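Long-range contact in NADB-Rossmann Superfamily protein (Streptococcus agalactiae, PDB 3LEC), which probably methylates N1 of adenine 22 in tRNA and binds a zinc ion: residues Lys188-Leu202 / Leu216-Asp228. Residues are numbered along the deposited sequence; the frame is centred on the assembly and turned at random.
Sequences KEKWQNELNKLTFAL and LEDKIQDIKEVLD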
# COMPACT_ATOMS: atom_id res chain seq x y z
N LYS A 188 -7.27 -4.13 -16.92
CA LYS A 188 -8.09 -3.63 -18.02
C LYS A 188 -9.47 -3.22 -17.51
O LYS A 188 -9.96 -2.13 -17.83
CB LYS A 188 -8.24 -4.72 -19.07
CG LYS A 188 -7.09 -4.83 -20.02
CD LYS A 188 -7.47 -5.78 -21.15
CE LYS A 188 -6.95 -7.19 -20.91
NZ LYS A 188 -5.48 -7.27 -21.19
N GLU A 189 -10.08 -4.06 -16.66
CA GLU A 189 -11.41 -3.74 -16.12
C GLU A 189 -11.37 -2.48 -15.26
O GLU A 189 -12.29 -1.64 -15.34
CB GLU A 189 -12.00 -4.94 -15.35
CG GLU A 189 -12.33 -6.12 -16.29
CD GLU A 189 -12.71 -7.43 -15.61
OE1 GLU A 189 -12.69 -7.55 -14.36
OE2 GLU A 189 -13.01 -8.38 -16.37
N LYS A 190 -10.31 -2.32 -14.47
CA LYS A 190 -10.21 -1.11 -13.63
C LYS A 190 -10.19 0.14 -14.49
O LYS A 190 -10.93 1.09 -14.24
CB LYS A 190 -8.98 -1.11 -12.71
CG LYS A 190 -8.71 0.28 -12.11
CD LYS A 190 -7.52 0.35 -11.18
CE LYS A 190 -7.35 1.76 -10.64
NZ LYS A 190 -6.50 1.76 -9.44
N TRP A 191 -9.33 0.14 -15.51
CA TRP A 191 -9.22 1.31 -16.35
C TRP A 191 -10.40 1.51 -17.32
O TRP A 191 -10.78 2.65 -17.60
CB TRP A 191 -7.84 1.37 -17.03
CG TRP A 191 -6.82 1.61 -15.97
CD1 TRP A 191 -5.95 0.71 -15.44
CD2 TRP A 191 -6.66 2.82 -15.20
NE1 TRP A 191 -5.22 1.29 -14.42
CE2 TRP A 191 -5.63 2.58 -14.26
CE3 TRP A 191 -7.28 4.08 -15.23
CZ2 TRP A 191 -5.20 3.56 -13.37
CZ3 TRP A 191 -6.85 5.05 -14.34
CH2 TRP A 191 -5.83 4.79 -13.41
N GLN A 192 -11.02 0.41 -17.75
CA GLN A 192 -12.29 0.53 -18.52
C GLN A 192 -13.32 1.27 -17.65
O GLN A 192 -13.98 2.20 -18.12
CB GLN A 192 -12.81 -0.85 -18.97
CG GLN A 192 -12.07 -1.46 -20.16
CD GLN A 192 -12.08 -2.98 -20.20
OE1 GLN A 192 -12.87 -3.65 -19.52
NE2 GLN A 192 -11.19 -3.54 -21.00
N ASN A 193 -13.40 0.91 -16.38
CA ASN A 193 -14.34 1.55 -15.45
C ASN A 193 -14.06 3.05 -15.21
O ASN A 193 -14.98 3.87 -15.16
CB ASN A 193 -14.38 0.79 -14.11
CG ASN A 193 -15.44 1.32 -13.16
OD1 ASN A 193 -16.60 1.48 -13.54
ND2 ASN A 193 -15.05 1.60 -11.93
N GLU A 194 -12.78 3.40 -15.06
CA GLU A 194 -12.37 4.79 -14.92
C GLU A 194 -12.72 5.58 -16.17
O GLU A 194 -13.25 6.67 -16.07
CB GLU A 194 -10.87 4.92 -14.66
CG GLU A 194 -10.42 4.35 -13.30
CD GLU A 194 -11.11 5.03 -12.12
OE1 GLU A 194 -11.03 6.27 -12.04
OE2 GLU A 194 -11.73 4.32 -11.29
N LEU A 195 -12.47 5.00 -17.33
CA LEU A 195 -12.92 5.61 -18.59
C LEU A 195 -14.43 5.95 -18.59
O LEU A 195 -14.85 7.09 -18.95
CB LEU A 195 -12.58 4.70 -19.77
CG LEU A 195 -12.81 5.31 -21.16
CD1 LEU A 195 -12.07 6.64 -21.33
CD2 LEU A 195 -12.42 4.28 -22.23
N ASN A 196 -15.24 4.99 -18.19
CA ASN A 196 -16.69 5.20 -18.11
C ASN A 196 -17.03 6.39 -17.23
O ASN A 196 -17.75 7.29 -17.66
CB ASN A 196 -17.38 3.95 -17.59
CG ASN A 196 -17.19 2.76 -18.50
OD1 ASN A 196 -16.73 2.90 -19.66
ND2 ASN A 196 -17.53 1.58 -18.00
N LYS A 197 -16.50 6.39 -16.01
CA LYS A 197 -16.70 7.49 -15.07
C LYS A 197 -16.23 8.84 -15.60
O LYS A 197 -16.92 9.85 -15.48
CB LYS A 197 -16.05 7.16 -13.72
CG LYS A 197 -16.75 5.97 -13.04
CD LYS A 197 -16.25 5.70 -11.62
CE LYS A 197 -14.85 5.07 -11.61
NZ LYS A 197 -14.39 4.76 -10.20
N LEU A 198 -15.04 8.87 -16.18
CA LEU A 198 -14.53 10.10 -16.71
C LEU A 198 -15.40 10.60 -17.88
O LEU A 198 -15.55 11.80 -18.08
CB LEU A 198 -13.08 9.93 -17.17
CG LEU A 198 -12.08 9.61 -16.04
CD1 LEU A 198 -10.78 9.20 -16.68
CD2 LEU A 198 -11.85 10.79 -15.10
N THR A 199 -15.96 9.66 -18.63
CA THR A 199 -16.79 10.04 -19.77
C THR A 199 -18.14 10.63 -19.30
O THR A 199 -18.62 11.61 -19.87
CB THR A 199 -16.98 8.86 -20.73
OG1 THR A 199 -15.68 8.44 -21.21
CG2 THR A 199 -17.85 9.29 -21.93
N PHE A 200 -18.74 10.05 -18.25
CA PHE A 200 -19.88 10.68 -17.58
C PHE A 200 -19.51 12.07 -17.04
O PHE A 200 -20.29 13.02 -17.17
CB PHE A 200 -20.38 9.81 -16.41
CG PHE A 200 -21.37 8.75 -16.79
CD1 PHE A 200 -22.69 9.09 -17.14
CD2 PHE A 200 -21.03 7.42 -16.73
CE1 PHE A 200 -23.64 8.09 -17.46
CE2 PHE A 200 -21.97 6.41 -17.05
CZ PHE A 200 -23.28 6.76 -17.41
N ALA A 201 -18.33 12.16 -16.38
CA ALA A 201 -17.84 13.41 -15.79
C ALA A 201 -17.70 14.53 -16.84
O ALA A 201 -18.11 15.67 -16.61
CB ALA A 201 -16.49 13.17 -15.10
N LEU A 202 -17.11 14.19 -17.98
CA LEU A 202 -16.77 15.18 -19.00
C LEU A 202 -18.03 15.70 -19.66
O LEU A 202 -18.12 16.89 -19.94
CB LEU A 202 -15.81 14.58 -20.04
CG LEU A 202 -15.03 15.38 -21.13
CD1 LEU A 202 -15.66 15.29 -22.50
CD2 LEU A 202 -14.64 16.82 -20.79
N LEU A 216 -9.83 16.41 -17.63
CA LEU A 216 -10.55 15.17 -17.93
C LEU A 216 -10.15 14.61 -19.28
O LEU A 216 -9.92 13.41 -19.40
CB LEU A 216 -12.07 15.40 -17.88
CG LEU A 216 -12.60 15.70 -16.49
CD1 LEU A 216 -14.06 16.10 -16.56
CD2 LEU A 216 -12.40 14.50 -15.54
N GLU A 217 -10.06 15.47 -20.29
CA GLU A 217 -9.60 15.03 -21.59
C GLU A 217 -8.20 14.41 -21.51
O GLU A 217 -7.93 13.42 -22.20
CB GLU A 217 -9.58 16.21 -22.57
CG GLU A 217 -10.95 16.79 -22.85
CD GLU A 217 -11.71 16.06 -23.93
OE1 GLU A 217 -12.70 16.65 -24.42
OE2 GLU A 217 -11.33 14.92 -24.28
N ASP A 218 -7.31 14.98 -20.69
CA ASP A 218 -5.96 14.42 -20.55
C ASP A 218 -6.00 13.00 -19.99
O ASP A 218 -5.30 12.11 -20.50
CB ASP A 218 -5.02 15.32 -19.74
CG ASP A 218 -3.54 15.06 -20.08
OD1 ASP A 218 -2.79 14.58 -19.20
OD2 ASP A 218 -3.15 15.29 -21.25
N LYS A 219 -6.85 12.78 -18.98
CA LYS A 219 -6.96 11.45 -18.35
C LYS A 219 -7.58 10.45 -19.33
O LYS A 219 -7.11 9.32 -19.45
CB LYS A 219 -7.80 11.53 -17.07
CG LYS A 219 -7.15 12.42 -15.96
CD LYS A 219 -8.02 12.55 -14.70
CE LYS A 219 -7.32 13.38 -13.63
NZ LYS A 219 -8.29 13.92 -12.63
N ILE A 220 -8.61 10.89 -20.04
CA ILE A 220 -9.31 10.03 -20.99
C ILE A 220 -8.37 9.53 -22.07
O ILE A 220 -8.35 8.33 -22.39
CB ILE A 220 -10.57 10.73 -21.59
CG1 ILE A 220 -11.70 10.71 -20.54
CG2 ILE A 220 -11.06 9.98 -22.83
CD1 ILE A 220 -12.72 11.88 -20.64
N GLN A 221 -7.57 10.44 -22.64
CA GLN A 221 -6.64 10.03 -23.71
C GLN A 221 -5.60 9.04 -23.21
O GLN A 221 -5.35 8.04 -23.87
CB GLN A 221 -5.97 11.23 -24.42
CG GLN A 221 -5.02 10.84 -25.60
CD GLN A 221 -5.68 10.02 -26.71
OE1 GLN A 221 -6.88 10.11 -26.94
NE2 GLN A 221 -4.87 9.25 -27.44
N ASP A 222 -5.02 9.31 -22.04
CA ASP A 222 -4.05 8.39 -21.43
C ASP A 222 -4.63 6.99 -21.33
O ASP A 222 -4.00 5.99 -21.71
CB ASP A 222 -3.60 8.88 -20.02
CG ASP A 222 -2.62 10.05 -20.06
OD1 ASP A 222 -1.88 10.23 -21.06
OD2 ASP A 222 -2.56 10.79 -19.05
N ILE A 223 -5.87 6.92 -20.83
CA ILE A 223 -6.51 5.64 -20.66
C ILE A 223 -6.74 4.98 -22.02
O ILE A 223 -6.40 3.80 -22.20
CB ILE A 223 -7.79 5.71 -19.84
CG1 ILE A 223 -7.49 6.13 -18.40
CG2 ILE A 223 -8.49 4.36 -19.84
CD1 ILE A 223 -8.74 6.37 -17.58
N LYS A 224 -7.26 5.74 -22.97
CA LYS A 224 -7.50 5.22 -24.32
C LYS A 224 -6.23 4.62 -24.88
O LYS A 224 -6.28 3.57 -25.51
CB LYS A 224 -8.02 6.31 -25.27
CG LYS A 224 -9.48 6.67 -25.01
CD LYS A 224 -10.12 7.36 -26.21
CE LYS A 224 -11.39 8.09 -25.78
NZ LYS A 224 -12.26 8.44 -26.93
N GLU A 225 -5.09 5.26 -24.64
CA GLU A 225 -3.81 4.74 -25.14
C GLU A 225 -3.43 3.41 -24.50
O GLU A 225 -3.06 2.46 -25.20
CB GLU A 225 -2.71 5.80 -25.00
CG GLU A 225 -2.93 6.99 -25.93
CD GLU A 225 -1.93 8.13 -25.74
OE1 GLU A 225 -1.07 8.06 -24.85
OE2 GLU A 225 -2.01 9.10 -26.52
N VAL A 226 -3.55 3.34 -23.18
CA VAL A 226 -3.23 2.13 -22.44
C VAL A 226 -4.12 0.98 -22.89
O VAL A 226 -3.64 -0.13 -23.17
CB VAL A 226 -3.35 2.40 -20.91
CG1 VAL A 226 -3.35 1.11 -20.10
CG2 VAL A 226 -2.21 3.29 -20.47
N LEU A 227 -5.43 1.25 -22.99
CA LEU A 227 -6.39 0.23 -23.35
C LEU A 227 -6.29 -0.17 -24.83
O LEU A 227 -6.77 -1.24 -25.22
CB LEU A 227 -7.82 0.70 -23.01
CG LEU A 227 -8.19 0.83 -21.53
CD1 LEU A 227 -9.66 1.26 -21.38
CD2 LEU A 227 -7.94 -0.48 -20.77
N ASP A 228 -5.68 0.68 -25.64
CA ASP A 228 -5.50 0.39 -27.06
C ASP A 228 -4.12 -0.21 -27.33
O ASP A 228 -4.00 -1.35 -27.78
CB ASP A 228 -5.76 1.64 -27.91
CG ASP A 228 -7.22 2.12 -27.85
OD1 ASP A 228 -8.06 1.46 -27.20
OD2 ASP A 228 -7.54 3.17 -28.46
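I223, L198 and L227 are the knobs of an antiparallel helical hairpin with knobs-into-holes packing at the C-terminal end of the chain; the axes of segments 188-202 and 216-227 approach to 9.9 Å, their directions 151° apart. I223 enters the hole formed by W191, E194, L195 and L198. With CG1 anti to its carbonyl carbon (chi1 -65°), its CD1 lies 3.6 Å from W191 CE3, at the edge of the indole near the ring plane, and the same methyl meets L198 CD1. Its other branch, CG2, packs against W191 O and L195 CB, so the beta-branched chain fills two directions at once. L198 answers from the opposite helix, set among L216, K219, I220 and I223; its CB touches I220 CG1 at 3.7 Å and its CD2 reaches L216 CD2. L227 closes one end, its two methyls spread within the hole formed by K188, W191, Q192 and L195: CD1 lies 3.8 Å from Q192 CG, CD2 near K188 O. No hydrogen bond crosses between the segments; branched aliphatics suit such a seam because they fill its holes by shape. Farther out, W191 meets the ring of F175 in helix 170-175, which I223 also touches. Beside the seam, T199 OG1 donates to L195 O at 2.8 Å from above the carbonyl plane, on the face opposite T199 N.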